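Local atomic coordinates of L544 (Acanthamoeba polyphaga mimivirus, PDB entry 4AMQ), a protein that probably acts as a nucleotidyl transferase, binds manganese ions, and may take part in transcription-coupled DNA repair. Residues Lys242-Phe255 and Asn357-Ile371. Numbering follows the deposited sequence.
Sequences KEYYFMLFPLRFYF and NKQSKKYFTRYINII
Lys361 lies along the ring of Tyr244, which sits just before helix 248-254 of the helical domain. Farther on, this helix packs beside the C-terminal end of helix 334-368. The two segments run in roughly the same direction, 33° apart, with their axes 10.3 Å apart at closest approach. Followed outward, Lys361 CB sits 3.4 Å from Tyr244 CD2. Its CG makes a CH-pi contact over one ring face, 3.8 Å from the Tyr244 ring centroid. Its CD passes near Tyr244 CE2. The chain is extended as far as CE, then turns at chi4 (56°), which brings NZ to Tyr244 OH in a weak hydrogen bond of 3.3 Å. The two side chains lie side by side, pointing the same way.

Asn357 ties the loop before helix 248-254 to the long helix. Its OD1 accepts a hydrogen bond from Tyr245 N at 3.0 Å, in the carbonyl plane and on a lone pair. Ser360 OG packs at the edge of the Tyr245 ring, but its hydrogen bond goes to Val356 O in its own helix.

Further along, apolar groups fill the interface. Phe364 CG is anti to its backbone N (chi1 175°), sending the ring toward Met247. The Tyr244 ring and Leu251 CD1 approach it obliquely. Met247 CE sits over one face in a CH-pi contact, with SD farther above the same face as a Met-aromatic contact. Leu251 divides its branches: CD1 meets Phe364 CD1 and Tyr367 CB, while CD2 touches Ile368 CD1 and Ile371 CD1. Helix 259-272 also joins this packing, through Ile261 against Phe255 and Ile268 against Tyr363. At the far end, Phe255 CZ touches Ile371 CG1, and Ile371 CD1 lies over the Tyr254 ring, 3.8 Å from its centroid.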
# COMPACT_ATOMS: atom_id res chain seq x y z
N LYS A 242 4.77 -20.61 0.31
CA LYS A 242 4.40 -21.09 1.63
C LYS A 242 4.25 -19.95 2.64
O LYS A 242 4.58 -20.09 3.82
CB LYS A 242 5.41 -22.13 2.13
CG LYS A 242 5.36 -23.45 1.37
CD LYS A 242 6.73 -24.12 1.33
CE LYS A 242 6.93 -24.91 0.04
NZ LYS A 242 6.59 -26.35 0.19
N GLU A 243 3.76 -18.80 2.17
CA GLU A 243 3.43 -17.68 3.04
C GLU A 243 2.11 -17.99 3.74
O GLU A 243 1.06 -17.48 3.35
CB GLU A 243 3.31 -16.38 2.24
CG GLU A 243 4.60 -15.93 1.57
CD GLU A 243 4.81 -16.57 0.21
OE1 GLU A 243 3.92 -17.31 -0.25
OE2 GLU A 243 5.87 -16.32 -0.40
N TYR A 244 2.18 -18.81 4.79
CA TYR A 244 0.99 -19.39 5.40
C TYR A 244 0.03 -18.38 6.02
O TYR A 244 -1.17 -18.64 6.12
CB TYR A 244 1.38 -20.46 6.41
CG TYR A 244 2.08 -21.65 5.77
CD1 TYR A 244 1.49 -22.33 4.71
CD2 TYR A 244 3.33 -22.07 6.21
CE1 TYR A 244 2.13 -23.40 4.11
CE2 TYR A 244 3.97 -23.14 5.62
CZ TYR A 244 3.36 -23.81 4.57
OH TYR A 244 4.00 -24.87 3.98
N TYR A 245 0.55 -17.24 6.45
CA TYR A 245 -0.30 -16.20 7.01
C TYR A 245 -1.16 -15.55 5.92
O TYR A 245 -2.36 -15.35 6.10
CB TYR A 245 0.53 -15.13 7.71
CG TYR A 245 -0.29 -13.95 8.18
CD1 TYR A 245 -1.22 -14.10 9.20
CD2 TYR A 245 -0.14 -12.70 7.61
CE1 TYR A 245 -1.98 -13.04 9.64
CE2 TYR A 245 -0.90 -11.62 8.04
CZ TYR A 245 -1.81 -11.80 9.06
OH TYR A 245 -2.56 -10.74 9.50
N PHE A 246 -0.54 -15.23 4.80
CA PHE A 246 -1.24 -14.58 3.70
C PHE A 246 -2.12 -15.56 2.92
O PHE A 246 -3.05 -15.15 2.22
CB PHE A 246 -0.26 -13.85 2.79
CG PHE A 246 0.43 -12.69 3.46
CD1 PHE A 246 -0.20 -11.46 3.55
CD2 PHE A 246 1.69 -12.84 4.02
CE1 PHE A 246 0.42 -10.39 4.17
CE2 PHE A 246 2.31 -11.77 4.64
CZ PHE A 246 1.68 -10.55 4.72
N MET A 247 -1.84 -16.85 3.07
CA MET A 247 -2.66 -17.88 2.44
C MET A 247 -3.96 -18.09 3.20
O MET A 247 -4.86 -18.78 2.72
CB MET A 247 -1.88 -19.19 2.33
CG MET A 247 -0.66 -19.09 1.42
SD MET A 247 0.59 -20.37 1.74
CE MET A 247 -0.27 -21.83 1.17
N LEU A 248 -4.07 -17.50 4.39
CA LEU A 248 -5.31 -17.52 5.14
C LEU A 248 -6.35 -16.59 4.51
O LEU A 248 -7.55 -16.79 4.67
CB LEU A 248 -5.08 -17.10 6.60
CG LEU A 248 -4.27 -18.02 7.51
CD1 LEU A 248 -4.06 -17.36 8.86
CD2 LEU A 248 -4.95 -19.37 7.67
N PHE A 249 -5.87 -15.57 3.80
CA PHE A 249 -6.74 -14.59 3.16
C PHE A 249 -7.63 -15.20 2.08
O PHE A 249 -8.82 -14.89 2.00
CB PHE A 249 -5.93 -13.41 2.60
CG PHE A 249 -5.36 -12.50 3.65
CD1 PHE A 249 -4.42 -12.96 4.56
CD2 PHE A 249 -5.78 -11.18 3.74
CE1 PHE A 249 -3.90 -12.11 5.53
CE2 PHE A 249 -5.26 -10.33 4.71
CZ PHE A 249 -4.32 -10.80 5.60
N PRO A 250 -7.07 -16.06 1.22
CA PRO A 250 -7.94 -16.78 0.29
C PRO A 250 -8.95 -17.66 1.04
O PRO A 250 -10.11 -17.75 0.63
CB PRO A 250 -6.97 -17.66 -0.51
CG PRO A 250 -5.67 -16.93 -0.44
CD PRO A 250 -5.64 -16.29 0.92
N LEU A 251 -8.51 -18.28 2.13
CA LEU A 251 -9.40 -19.12 2.93
C LEU A 251 -10.54 -18.30 3.53
O LEU A 251 -11.68 -18.75 3.55
CB LEU A 251 -8.63 -19.83 4.04
CG LEU A 251 -7.51 -20.79 3.61
CD1 LEU A 251 -6.95 -21.52 4.83
CD2 LEU A 251 -8.02 -21.78 2.58
N ARG A 252 -10.23 -17.10 4.01
CA ARG A 252 -11.26 -16.24 4.59
C ARG A 252 -12.30 -15.87 3.54
O ARG A 252 -13.49 -15.80 3.84
CB ARG A 252 -10.64 -14.98 5.20
CG ARG A 252 -11.67 -14.04 5.83
CD ARG A 252 -11.02 -12.91 6.61
NE ARG A 252 -10.14 -12.09 5.78
CZ ARG A 252 -9.46 -11.04 6.22
NH1 ARG A 252 -9.53 -10.68 7.50
NH2 ARG A 252 -8.69 -10.35 5.38
N PHE A 253 -11.86 -15.65 2.31
CA PHE A 253 -12.78 -15.38 1.22
C PHE A 253 -13.65 -16.61 0.94
O PHE A 253 -14.86 -16.50 0.77
CB PHE A 253 -12.04 -14.96 -0.05
CG PHE A 253 -12.94 -14.65 -1.21
CD1 PHE A 253 -13.49 -13.38 -1.36
CD2 PHE A 253 -13.26 -15.63 -2.14
CE1 PHE A 253 -14.33 -13.09 -2.42
CE2 PHE A 253 -14.10 -15.35 -3.20
CZ PHE A 253 -14.64 -14.07 -3.35
N TYR A 254 -13.02 -17.78 0.92
CA TYR A 254 -13.73 -19.03 0.66
C TYR A 254 -14.85 -19.25 1.68
O TYR A 254 -15.96 -19.65 1.32
CB TYR A 254 -12.77 -20.22 0.66
CG TYR A 254 -13.43 -21.54 0.31
CD1 TYR A 254 -14.02 -22.32 1.29
CD2 TYR A 254 -13.46 -22.00 -1.00
CE1 TYR A 254 -14.63 -23.53 0.98
CE2 TYR A 254 -14.06 -23.20 -1.33
CZ TYR A 254 -14.64 -23.97 -0.34
OH TYR A 254 -15.24 -25.16 -0.66
N PHE A 255 -14.55 -18.98 2.94
CA PHE A 255 -15.49 -19.23 4.03
C PHE A 255 -16.27 -17.99 4.45
O PHE A 255 -16.83 -17.96 5.55
CB PHE A 255 -14.77 -19.80 5.25
CG PHE A 255 -14.26 -21.20 5.06
CD1 PHE A 255 -15.13 -22.28 5.10
CD2 PHE A 255 -12.91 -21.44 4.85
CE1 PHE A 255 -14.66 -23.57 4.94
CE2 PHE A 255 -12.44 -22.73 4.67
CZ PHE A 255 -13.32 -23.80 4.72
N ASN A 357 4.33 -16.30 9.23
CA ASN A 357 4.05 -17.45 8.38
C ASN A 357 4.23 -18.77 9.13
O ASN A 357 3.43 -19.70 8.96
CB ASN A 357 4.95 -17.42 7.14
CG ASN A 357 4.52 -16.37 6.14
OD1 ASN A 357 3.33 -16.11 5.99
ND2 ASN A 357 5.49 -15.77 5.46
N LYS A 358 5.26 -18.84 9.96
CA LYS A 358 5.53 -20.03 10.76
C LYS A 358 4.41 -20.30 11.76
O LYS A 358 3.93 -21.42 11.88
CB LYS A 358 6.86 -19.88 11.51
CG LYS A 358 7.26 -21.11 12.31
CD LYS A 358 8.26 -20.77 13.40
CE LYS A 358 8.85 -22.02 14.02
NZ LYS A 358 7.79 -22.99 14.43
N GLN A 359 4.00 -19.25 12.47
CA GLN A 359 2.95 -19.37 13.47
C GLN A 359 1.58 -19.57 12.83
O GLN A 359 0.60 -19.85 13.52
CB GLN A 359 2.92 -18.13 14.36
CG GLN A 359 4.19 -17.88 15.15
CD GLN A 359 4.13 -16.58 15.93
OE1 GLN A 359 3.35 -16.45 16.88
NE2 GLN A 359 4.95 -15.62 15.53
N SER A 360 1.51 -19.41 11.51
CA SER A 360 0.23 -19.47 10.80
C SER A 360 -0.01 -20.82 10.12
O SER A 360 -1.14 -21.15 9.79
CB SER A 360 0.13 -18.35 9.77
OG SER A 360 -0.10 -17.10 10.39
N LYS A 361 1.06 -21.58 9.91
CA LYS A 361 1.00 -22.80 9.11
C LYS A 361 -0.08 -23.77 9.57
O LYS A 361 -0.75 -24.39 8.74
CB LYS A 361 2.36 -23.50 9.09
CG LYS A 361 2.36 -24.84 8.35
CD LYS A 361 3.76 -25.43 8.24
CE LYS A 361 3.71 -26.84 7.68
NZ LYS A 361 3.03 -26.92 6.36
N LYS A 362 -0.25 -23.89 10.88
CA LYS A 362 -1.21 -24.83 11.45
C LYS A 362 -2.65 -24.39 11.24
O LYS A 362 -3.53 -25.22 11.01
CB LYS A 362 -0.93 -25.03 12.94
CG LYS A 362 -0.61 -23.74 13.66
CD LYS A 362 -0.49 -23.94 15.17
CE LYS A 362 -1.84 -24.27 15.78
NZ LYS A 362 -1.82 -24.15 17.26
N TYR A 363 -2.89 -23.09 11.32
CA TYR A 363 -4.23 -22.57 11.07
C TYR A 363 -4.59 -22.72 9.60
O TYR A 363 -5.75 -22.89 9.25
CB TYR A 363 -4.35 -21.12 11.52
CG TYR A 363 -4.10 -20.96 13.00
CD1 TYR A 363 -5.11 -21.17 13.92
CD2 TYR A 363 -2.84 -20.62 13.47
CE1 TYR A 363 -4.89 -21.04 15.27
CE2 TYR A 363 -2.60 -20.49 14.82
CZ TYR A 363 -3.63 -20.70 15.72
OH TYR A 363 -3.41 -20.57 17.07
N PHE A 364 -3.58 -22.64 8.74
CA PHE A 364 -3.79 -22.89 7.33
C PHE A 364 -4.18 -24.35 7.11
O PHE A 364 -5.25 -24.64 6.59
CB PHE A 364 -2.54 -22.55 6.52
CG PHE A 364 -2.67 -22.90 5.07
CD1 PHE A 364 -3.45 -22.13 4.22
CD2 PHE A 364 -2.03 -24.01 4.55
CE1 PHE A 364 -3.58 -22.45 2.89
CE2 PHE A 364 -2.15 -24.34 3.21
CZ PHE A 364 -2.93 -23.56 2.38
N THR A 365 -3.30 -25.26 7.52
CA THR A 365 -3.52 -26.69 7.34
C THR A 365 -4.87 -27.12 7.92
O THR A 365 -5.56 -27.96 7.34
CB THR A 365 -2.39 -27.53 7.97
OG1 THR A 365 -2.30 -27.25 9.37
CG2 THR A 365 -1.06 -27.22 7.30
N ARG A 366 -5.25 -26.53 9.04
CA ARG A 366 -6.52 -26.84 9.69
C ARG A 366 -7.72 -26.49 8.81
O ARG A 366 -8.62 -27.30 8.63
CB ARG A 366 -6.63 -26.09 11.02
CG ARG A 366 -8.02 -26.12 11.62
CD ARG A 366 -8.08 -25.29 12.88
NE ARG A 366 -7.06 -25.70 13.84
CZ ARG A 366 -6.79 -25.05 14.96
NH1 ARG A 366 -7.46 -23.95 15.27
NH2 ARG A 366 -5.85 -25.50 15.78
N TYR A 367 -7.73 -25.27 8.28
CA TYR A 367 -8.87 -24.81 7.50
C TYR A 367 -8.84 -25.30 6.05
O TYR A 367 -9.90 -25.47 5.43
CB TYR A 367 -8.99 -23.28 7.57
CG TYR A 367 -9.42 -22.80 8.94
CD1 TYR A 367 -10.76 -22.81 9.31
CD2 TYR A 367 -8.48 -22.36 9.87
CE1 TYR A 367 -11.15 -22.38 10.57
CE2 TYR A 367 -8.87 -21.94 11.13
CZ TYR A 367 -10.20 -21.95 11.47
OH TYR A 367 -10.59 -21.52 12.72
N ILE A 368 -7.65 -25.55 5.52
CA ILE A 368 -7.54 -26.10 4.17
C ILE A 368 -8.06 -27.54 4.15
O ILE A 368 -8.56 -28.02 3.14
CB ILE A 368 -6.09 -26.04 3.64
CG1 ILE A 368 -6.06 -26.31 2.14
CG2 ILE A 368 -5.20 -27.03 4.39
CD1 ILE A 368 -6.91 -25.36 1.33
N ASN A 369 -7.94 -28.23 5.29
CA ASN A 369 -8.44 -29.59 5.42
C ASN A 369 -9.95 -29.64 5.59
O ASN A 369 -10.55 -30.70 5.54
CB ASN A 369 -7.76 -30.31 6.59
CG ASN A 369 -6.34 -30.74 6.26
OD1 ASN A 369 -5.94 -30.75 5.10
ND2 ASN A 369 -5.59 -31.10 7.29
N ILE A 370 -10.55 -28.47 5.80
CA ILE A 370 -12.00 -28.37 5.88
C ILE A 370 -12.58 -28.32 4.47
O ILE A 370 -13.74 -28.67 4.25
CB ILE A 370 -12.43 -27.13 6.69
CG1 ILE A 370 -11.99 -27.28 8.15
CG2 ILE A 370 -13.93 -26.93 6.62
CD1 ILE A 370 -12.51 -26.20 9.07
N ILE A 371 -11.76 -27.90 3.52
CA ILE A 371 -12.13 -27.88 2.11
C ILE A 371 -11.85 -29.24 1.48
O ILE A 371 -10.87 -29.89 1.82
CB ILE A 371 -11.35 -26.79 1.35
CG1 ILE A 371 -11.66 -25.41 1.94
CG2 ILE A 371 -11.65 -26.82 -0.14
CD1 ILE A 371 -10.85 -24.28 1.33